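Local coordinates for protein Myo-inositol phosphohydrolase (Mitsuokella multacida, PDB 4WU3) that probably removes phosphate from inositol hexakisphosphate, as a phytase of the protein-tyrosine-phosphatase-like family, and binds inositol tetrakisphosphate, at residues H214-V222 with A296-F307. The protein carries 2 engineered substitutions. Numbering follows the deposited sequence.
Sequences HFRPDDPDV and AYIERYQFVQHF. With 4IP (inositol-(1,3,4,5)-tetrakisphosphate), chain E.
Arg216 reaches from the loop 214-218, just before helix 219-230, across helix 296-307, one face of its guanidinium against CD1 of Phe303. CB starts beside the backbone of the helix, 4.1 Å from CB of Arg300. With CG between the backbone N and the carbonyl carbon (chi1 48°), the next two carbons run past Glu299: CG lies 3.6 Å from Glu299 CD, and CD of Arg216 is equally near the carboxylate oxygen OE2. This is packing rather than pairing: NE of Arg216 stays 4.7 Å from Glu299 OE2, whose salt bridge is with Lys295 of the second subunit. The chain then bends at chi3, and CD1 of Phe303 stands 3.5 Å above the centre of the guanidinium plane, the ring tilted 30° from it. NE and NH2 of Arg216 both grip the carbonyl oxygen of Pro217, NE at 2.7 Å, and NH2 also forms a salt bridge with OD1 of Asp219; NH1 reaches the carbonyl of Glu299 through a water. Shortening this side chain to an alanine would probably leave Asp219 OD1 without its charged mate and open a gap beside Phe303 CD1. Pro217 CG and Val222 CG2 pack against the same ring, the latter 3.6 Å from CZ of Phe303. At the other end, Ala296 CB touches Phe215 CE1, and a second water joins Arg216 N to Ala296 O and Glu299 OE1. Next to Ala296, Tyr297 OH donates to a phosphate oxygen of the bound inositol tetrakisphosphate. The contact thus seats the loop between strand 205-211 and helix 219-230 on helix 291-313 in a PTP-like phytase fold, beside a ligand pocket that includes His214 and Tyr297.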
loop_
_atom_site.group_PDB
_atom_site.type_symbol
_atom_site.label_atom_id
_atom_site.label_comp_id
_atom_site.label_asym_id
_atom_site.label_seq_id
_atom_site.Cartn_x
_atom_site.Cartn_y
_atom_site.Cartn_z
ATOM N N HIS A 214 5.011 -3.130 -9.656
ATOM C CA HIS A 214 4.154 -3.541 -8.532
ATOM C C HIS A 214 2.904 -2.689 -8.257
ATOM O O HIS A 214 2.070 -3.091 -7.463
ATOM C CB HIS A 214 4.980 -3.665 -7.253
ATOM C CG HIS A 214 6.130 -4.620 -7.372
ATOM N ND1 HIS A 214 5.963 -5.968 -7.620
ATOM C CD2 HIS A 214 7.464 -4.420 -7.264
ATOM C CE1 HIS A 214 7.148 -6.552 -7.673
ATOM N NE2 HIS A 214 8.074 -5.637 -7.448
ATOM N N PHE A 215 2.761 -1.547 -8.920
ATOM C CA PHE A 215 1.697 -0.612 -8.609
ATOM C C PHE A 215 0.922 -0.220 -9.848
ATOM O O PHE A 215 1.395 -0.395 -10.969
ATOM C CB PHE A 215 2.258 0.671 -8.005
ATOM C CG PHE A 215 2.936 0.487 -6.680
ATOM C CD1 PHE A 215 2.257 -0.065 -5.605
ATOM C CD2 PHE A 215 4.244 0.895 -6.504
ATOM C CE1 PHE A 215 2.877 -0.217 -4.391
ATOM C CE2 PHE A 215 4.866 0.752 -5.292
ATOM C CZ PHE A 215 4.185 0.189 -4.232
ATOM N N ARG A 216 -0.269 0.322 -9.629
ATOM C CA ARG A 216 -1.083 0.895 -10.694
ATOM C C ARG A 216 -0.418 2.150 -11.209
ATOM O O ARG A 216 0.364 2.768 -10.499
ATOM C CB ARG A 216 -2.465 1.269 -10.154
ATOM C CG ARG A 216 -2.402 2.071 -8.850
ATOM C CD ARG A 216 -3.658 2.895 -8.637
ATOM N NE ARG A 216 -3.772 3.922 -9.665
ATOM C CZ ARG A 216 -4.729 4.840 -9.708
ATOM N NH1 ARG A 216 -5.675 4.866 -8.775
ATOM N NH2 ARG A 216 -4.731 5.740 -10.678
ATOM N N PRO A 217 -0.749 2.558 -12.435
ATOM C CA PRO A 217 -0.359 3.898 -12.882
ATOM C C PRO A 217 -1.054 4.989 -12.046
ATOM O O PRO A 217 -2.214 4.820 -11.669
ATOM C CB PRO A 217 -0.885 3.943 -14.313
ATOM C CG PRO A 217 -2.070 3.045 -14.287
ATOM C CD PRO A 217 -1.712 1.930 -13.354
ATOM N N ASP A 218 -0.345 6.073 -11.735
ATOM C CA ASP A 218 -0.974 7.231 -11.103
ATOM C C ASP A 218 -1.807 7.970 -12.139
ATOM O O ASP A 218 -1.570 7.852 -13.342
ATOM C CB ASP A 218 0.076 8.177 -10.514
ATOM C CG ASP A 218 0.749 7.601 -9.285
ATOM O OD1 ASP A 218 0.107 6.794 -8.578
ATOM O OD2 ASP A 218 1.924 7.951 -9.025
ATOM N N ASP A 219 -2.777 8.736 -11.661
ATOM C CA ASP A 219 -3.720 9.450 -12.524
ATOM C C ASP A 219 -3.076 10.245 -13.688
ATOM O O ASP A 219 -3.556 10.171 -14.815
ATOM C CB ASP A 219 -4.604 10.380 -11.683
ATOM C CG ASP A 219 -5.560 9.627 -10.765
ATOM O OD1 ASP A 219 -5.595 8.378 -10.801
ATOM O OD2 ASP A 219 -6.303 10.287 -9.998
ATOM N N PRO A 220 -2.013 11.025 -13.418
ATOM C CA PRO A 220 -1.441 11.816 -14.514
ATOM C C PRO A 220 -0.889 10.956 -15.655
ATOM O O PRO A 220 -0.902 11.395 -16.811
ATOM C CB PRO A 220 -0.309 12.605 -13.838
ATOM C CG PRO A 220 -0.673 12.645 -12.396
ATOM C CD PRO A 220 -1.431 11.381 -12.109
ATOM N N ASP A 221 -0.412 9.750 -15.325
ATOM C CA ASP A 221 0.061 8.787 -16.325
ATOM C C ASP A 221 -1.082 8.126 -17.104
ATOM O O ASP A 221 -0.947 7.797 -18.284
ATOM C CB ASP A 221 0.909 7.708 -15.656
ATOM C CG ASP A 221 2.340 8.151 -15.431
ATOM O OD1 ASP A 221 2.872 8.891 -16.280
ATOM O OD2 ASP A 221 2.940 7.753 -14.415
ATOM N N VAL A 222 -2.208 7.922 -16.435
ATOM C CA VAL A 222 -3.419 7.548 -17.132
ATOM C C VAL A 222 -3.773 8.677 -18.108
ATOM O O VAL A 222 -4.034 8.418 -19.274
ATOM C CB VAL A 222 -4.582 7.280 -16.158
ATOM C CG1 VAL A 222 -5.856 6.925 -16.922
ATOM C CG2 VAL A 222 -4.219 6.169 -15.187
ATOM N N ALA A 296 -1.271 -3.274 -2.469
ATOM C CA ALA A 296 -1.000 -2.954 -3.856
ATOM C C ALA A 296 -1.875 -3.769 -4.815
ATOM O O ALA A 296 -2.331 -3.240 -5.829
ATOM C CB ALA A 296 0.473 -3.149 -4.157
ATOM N N TYR A 297 -2.146 -5.035 -4.502
ATOM C CA TYR A 297 -3.035 -5.833 -5.358
ATOM C C TYR A 297 -4.456 -5.268 -5.301
ATOM O O TYR A 297 -5.169 -5.198 -6.306
ATOM C CB TYR A 297 -3.069 -7.293 -4.922
ATOM C CG TYR A 297 -2.037 -8.167 -5.564
ATOM C CD1 TYR A 297 -0.692 -7.829 -5.520
ATOM C CD2 TYR A 297 -2.395 -9.346 -6.185
ATOM C CE1 TYR A 297 0.268 -8.640 -6.088
ATOM C CE2 TYR A 297 -1.444 -10.172 -6.767
ATOM C CZ TYR A 297 -0.116 -9.804 -6.716
ATOM O OH TYR A 297 0.831 -10.603 -7.278
ATOM N N ILE A 298 -4.854 -4.872 -4.098
ATOM C CA ILE A 298 -6.140 -4.245 -3.893
ATOM C C ILE A 298 -6.213 -2.925 -4.657
ATOM O O ILE A 298 -7.142 -2.706 -5.406
ATOM C CB ILE A 298 -6.398 -4.019 -2.402
ATOM C CG1 ILE A 298 -6.675 -5.369 -1.738
ATOM C CG2 ILE A 298 -7.564 -3.069 -2.220
ATOM C CD1 ILE A 298 -6.530 -5.372 -0.233
ATOM N N GLU A 299 -5.215 -2.070 -4.470
ATOM C CA GLU A 299 -5.166 -0.769 -5.130
ATOM C C GLU A 299 -5.318 -0.890 -6.646
ATOM O O GLU A 299 -6.109 -0.171 -7.260
ATOM C CB GLU A 299 -3.850 -0.037 -4.782
ATOM C CG GLU A 299 -3.773 1.406 -5.287
ATOM C CD GLU A 299 -2.380 2.007 -5.212
ATOM O OE1 GLU A 299 -1.396 1.242 -5.086
ATOM O OE2 GLU A 299 -2.256 3.248 -5.296
ATOM N N ARG A 300 -4.576 -1.792 -7.271
ATOM C CA ARG A 300 -4.653 -1.868 -8.722
ATOM C C ARG A 300 -5.962 -2.509 -9.219
ATOM O O ARG A 300 -6.413 -2.212 -10.330
ATOM C CB ARG A 300 -3.436 -2.582 -9.299
ATOM C CG ARG A 300 -3.521 -4.073 -9.224
ATOM C CD ARG A 300 -2.254 -4.745 -9.701
ATOM N NE ARG A 300 -2.412 -6.180 -9.533
ATOM C CZ ARG A 300 -1.448 -7.072 -9.698
ATOM N NH1 ARG A 300 -0.224 -6.677 -10.037
ATOM N NH2 ARG A 300 -1.722 -8.358 -9.514
ATOM N N TYR A 301 -6.584 -3.373 -8.420
ATOM C CA TYR A 301 -7.886 -3.909 -8.811
ATOM C C TYR A 301 -8.929 -2.801 -8.794
ATOM O O TYR A 301 -9.729 -2.663 -9.709
ATOM C CB TYR A 301 -8.331 -5.036 -7.890
ATOM C CG TYR A 301 -9.668 -5.651 -8.254
ATOM C CD1 TYR A 301 -10.002 -5.920 -9.576
ATOM C CD2 TYR A 301 -10.576 -6.009 -7.267
ATOM C CE1 TYR A 301 -11.215 -6.496 -9.909
ATOM C CE2 TYR A 301 -11.790 -6.596 -7.587
ATOM C CZ TYR A 301 -12.104 -6.834 -8.906
ATOM O OH TYR A 301 -13.308 -7.412 -9.220
ATOM N N GLN A 302 -8.915 -2.017 -7.735
ATOM C CA GLN A 302 -9.835 -0.913 -7.612
ATOM C C GLN A 302 -9.608 0.090 -8.732
ATOM O O GLN A 302 -10.552 0.709 -9.210
ATOM C CB GLN A 302 -9.668 -0.249 -6.246
ATOM C CG GLN A 302 -10.176 -1.116 -5.110
ATOM C CD GLN A 302 -10.010 -0.481 -3.747
ATOM O OE1 GLN A 302 -9.111 0.318 -3.518
ATOM N NE2 GLN A 302 -10.873 -0.857 -2.829
ATOM N N PHE A 303 -8.359 0.263 -9.152
ATOM C CA PHE A 303 -8.104 1.207 -10.215
ATOM C C PHE A 303 -8.816 0.811 -11.493
ATOM O O PHE A 303 -9.376 1.667 -12.160
ATOM C CB PHE A 303 -6.616 1.378 -10.541
ATOM C CG PHE A 303 -6.394 2.011 -11.880
ATOM C CD1 PHE A 303 -6.820 3.307 -12.121
ATOM C CD2 PHE A 303 -5.813 1.302 -12.914
ATOM C CE1 PHE A 303 -6.647 3.889 -13.367
ATOM C CE2 PHE A 303 -5.632 1.876 -14.157
ATOM C CZ PHE A 303 -6.053 3.170 -14.386
ATOM N N VAL A 304 -8.767 -0.463 -11.869
ATOM C CA VAL A 304 -9.394 -0.856 -13.134
ATOM C C VAL A 304 -10.917 -0.764 -13.040
ATOM O O VAL A 304 -11.574 -0.538 -14.037
ATOM C CB VAL A 304 -8.937 -2.236 -13.671
ATOM C CG1 VAL A 304 -7.576 -2.101 -14.317
ATOM C CG2 VAL A 304 -8.921 -3.291 -12.584
ATOM N N GLN A 305 -11.467 -0.924 -11.835
ATOM C CA GLN A 305 -12.899 -0.693 -11.622
ATOM C C GLN A 305 -13.225 0.769 -11.903
ATOM O O GLN A 305 -14.205 1.081 -12.567
ATOM C CB GLN A 305 -13.309 -1.050 -10.192
ATOM C CG GLN A 305 -13.137 -2.520 -9.832
ATOM C CD GLN A 305 -13.495 -2.818 -8.388
ATOM O OE1 GLN A 305 -12.626 -3.007 -7.544
ATOM N NE2 GLN A 305 -14.786 -2.868 -8.103
ATOM N N HIS A 306 -12.401 1.671 -11.396
ATOM C CA HIS A 306 -12.670 3.096 -11.576
ATOM C C HIS A 306 -12.491 3.513 -13.027
ATOM O O HIS A 306 -13.268 4.319 -13.532
ATOM C CB HIS A 306 -11.769 3.949 -10.684
ATOM C CG HIS A 306 -11.938 3.681 -9.224
ATOM N ND1 HIS A 306 -13.175 3.577 -8.625
ATOM C CD2 HIS A 306 -11.025 3.504 -8.241
ATOM C CE1 HIS A 306 -13.013 3.338 -7.335
ATOM N NE2 HIS A 306 -11.719 3.289 -7.077
ATOM N N PHE A 307 -11.463 2.984 -13.687
ATOM C CA PHE A 307 -11.264 3.249 -15.113
ATOM C C PHE A 307 -12.450 2.739 -15.938
ATOM O O PHE A 307 -12.899 3.422 -16.868
ATOM C CB PHE A 307 -9.963 2.610 -15.615
ATOM C CG PHE A 307 -9.615 2.974 -17.037
ATOM C CD1 PHE A 307 -9.006 4.183 -17.331
ATOM C CD2 PHE A 307 -9.895 2.109 -18.073
ATOM C CE1 PHE A 307 -8.689 4.516 -18.640
ATOM C CE2 PHE A 307 -9.587 2.443 -19.377
ATOM C CZ PHE A 307 -8.981 3.645 -19.664
HETATM C C1 4IP E . 5.493 -15.119 -5.118
HETATM O O1 4IP E . 4.823 -16.362 -5.320
HETATM C C2 4IP E . 5.954 -15.044 -3.671
HETATM O O2 4IP E . 4.829 -15.204 -2.812
HETATM C C3 4IP E . 6.621 -13.711 -3.370
HETATM O O3 4IP E . 6.929 -13.653 -1.979
HETATM C C4 4IP E . 5.714 -12.540 -3.739
HETATM O O4 4IP E . 6.422 -11.320 -3.530
HETATM C C5 4IP E . 5.244 -12.625 -5.186
HETATM O O5 4IP E . 4.336 -11.558 -5.458
HETATM C C6 4IP E . 4.557 -13.960 -5.445
HETATM O O6 4IP E . 4.147 -14.043 -6.806
HETATM P P1 4IP E . 5.664 -17.703 -5.608
HETATM O O1P 4IP E . 7.029 -17.424 -5.026
HETATM O O2P 4IP E . 4.897 -18.782 -4.883
HETATM O O3P 4IP E . 5.635 -17.812 -7.114
HETATM P P3 4IP E . 8.362 -14.148 -1.435
HETATM O O4P 4IP E . 8.105 -14.435 0.025
HETATM O O5P 4IP E . 9.277 -12.972 -1.692
HETATM O O6P 4IP E . 8.672 -15.370 -2.266
HETATM P P4 4IP E . 6.270 -10.510 -2.146
HETATM O O7P 4IP E . 4.810 -10.633 -1.790
HETATM O O8P 4IP E . 6.717 -9.111 -2.512
HETATM O O9P 4IP E . 7.174 -11.229 -1.173
HETATM P P5 4IP E . 4.495 -10.657 -6.789
HETATM O OPF 4IP E . 4.196 -11.611 -7.921
HETATM O OPG 4IP E . 5.932 -10.184 -6.737
HETATM O OPH 4IP E . 3.470 -9.563 -6.626
HETATM O O HOH W 1 1.184 -3.646 -10.960
HETATM O O HOH W 2 -6.828 2.653 -7.093
HETATM O O HOH W 3 -1.224 -0.656 -7.023
#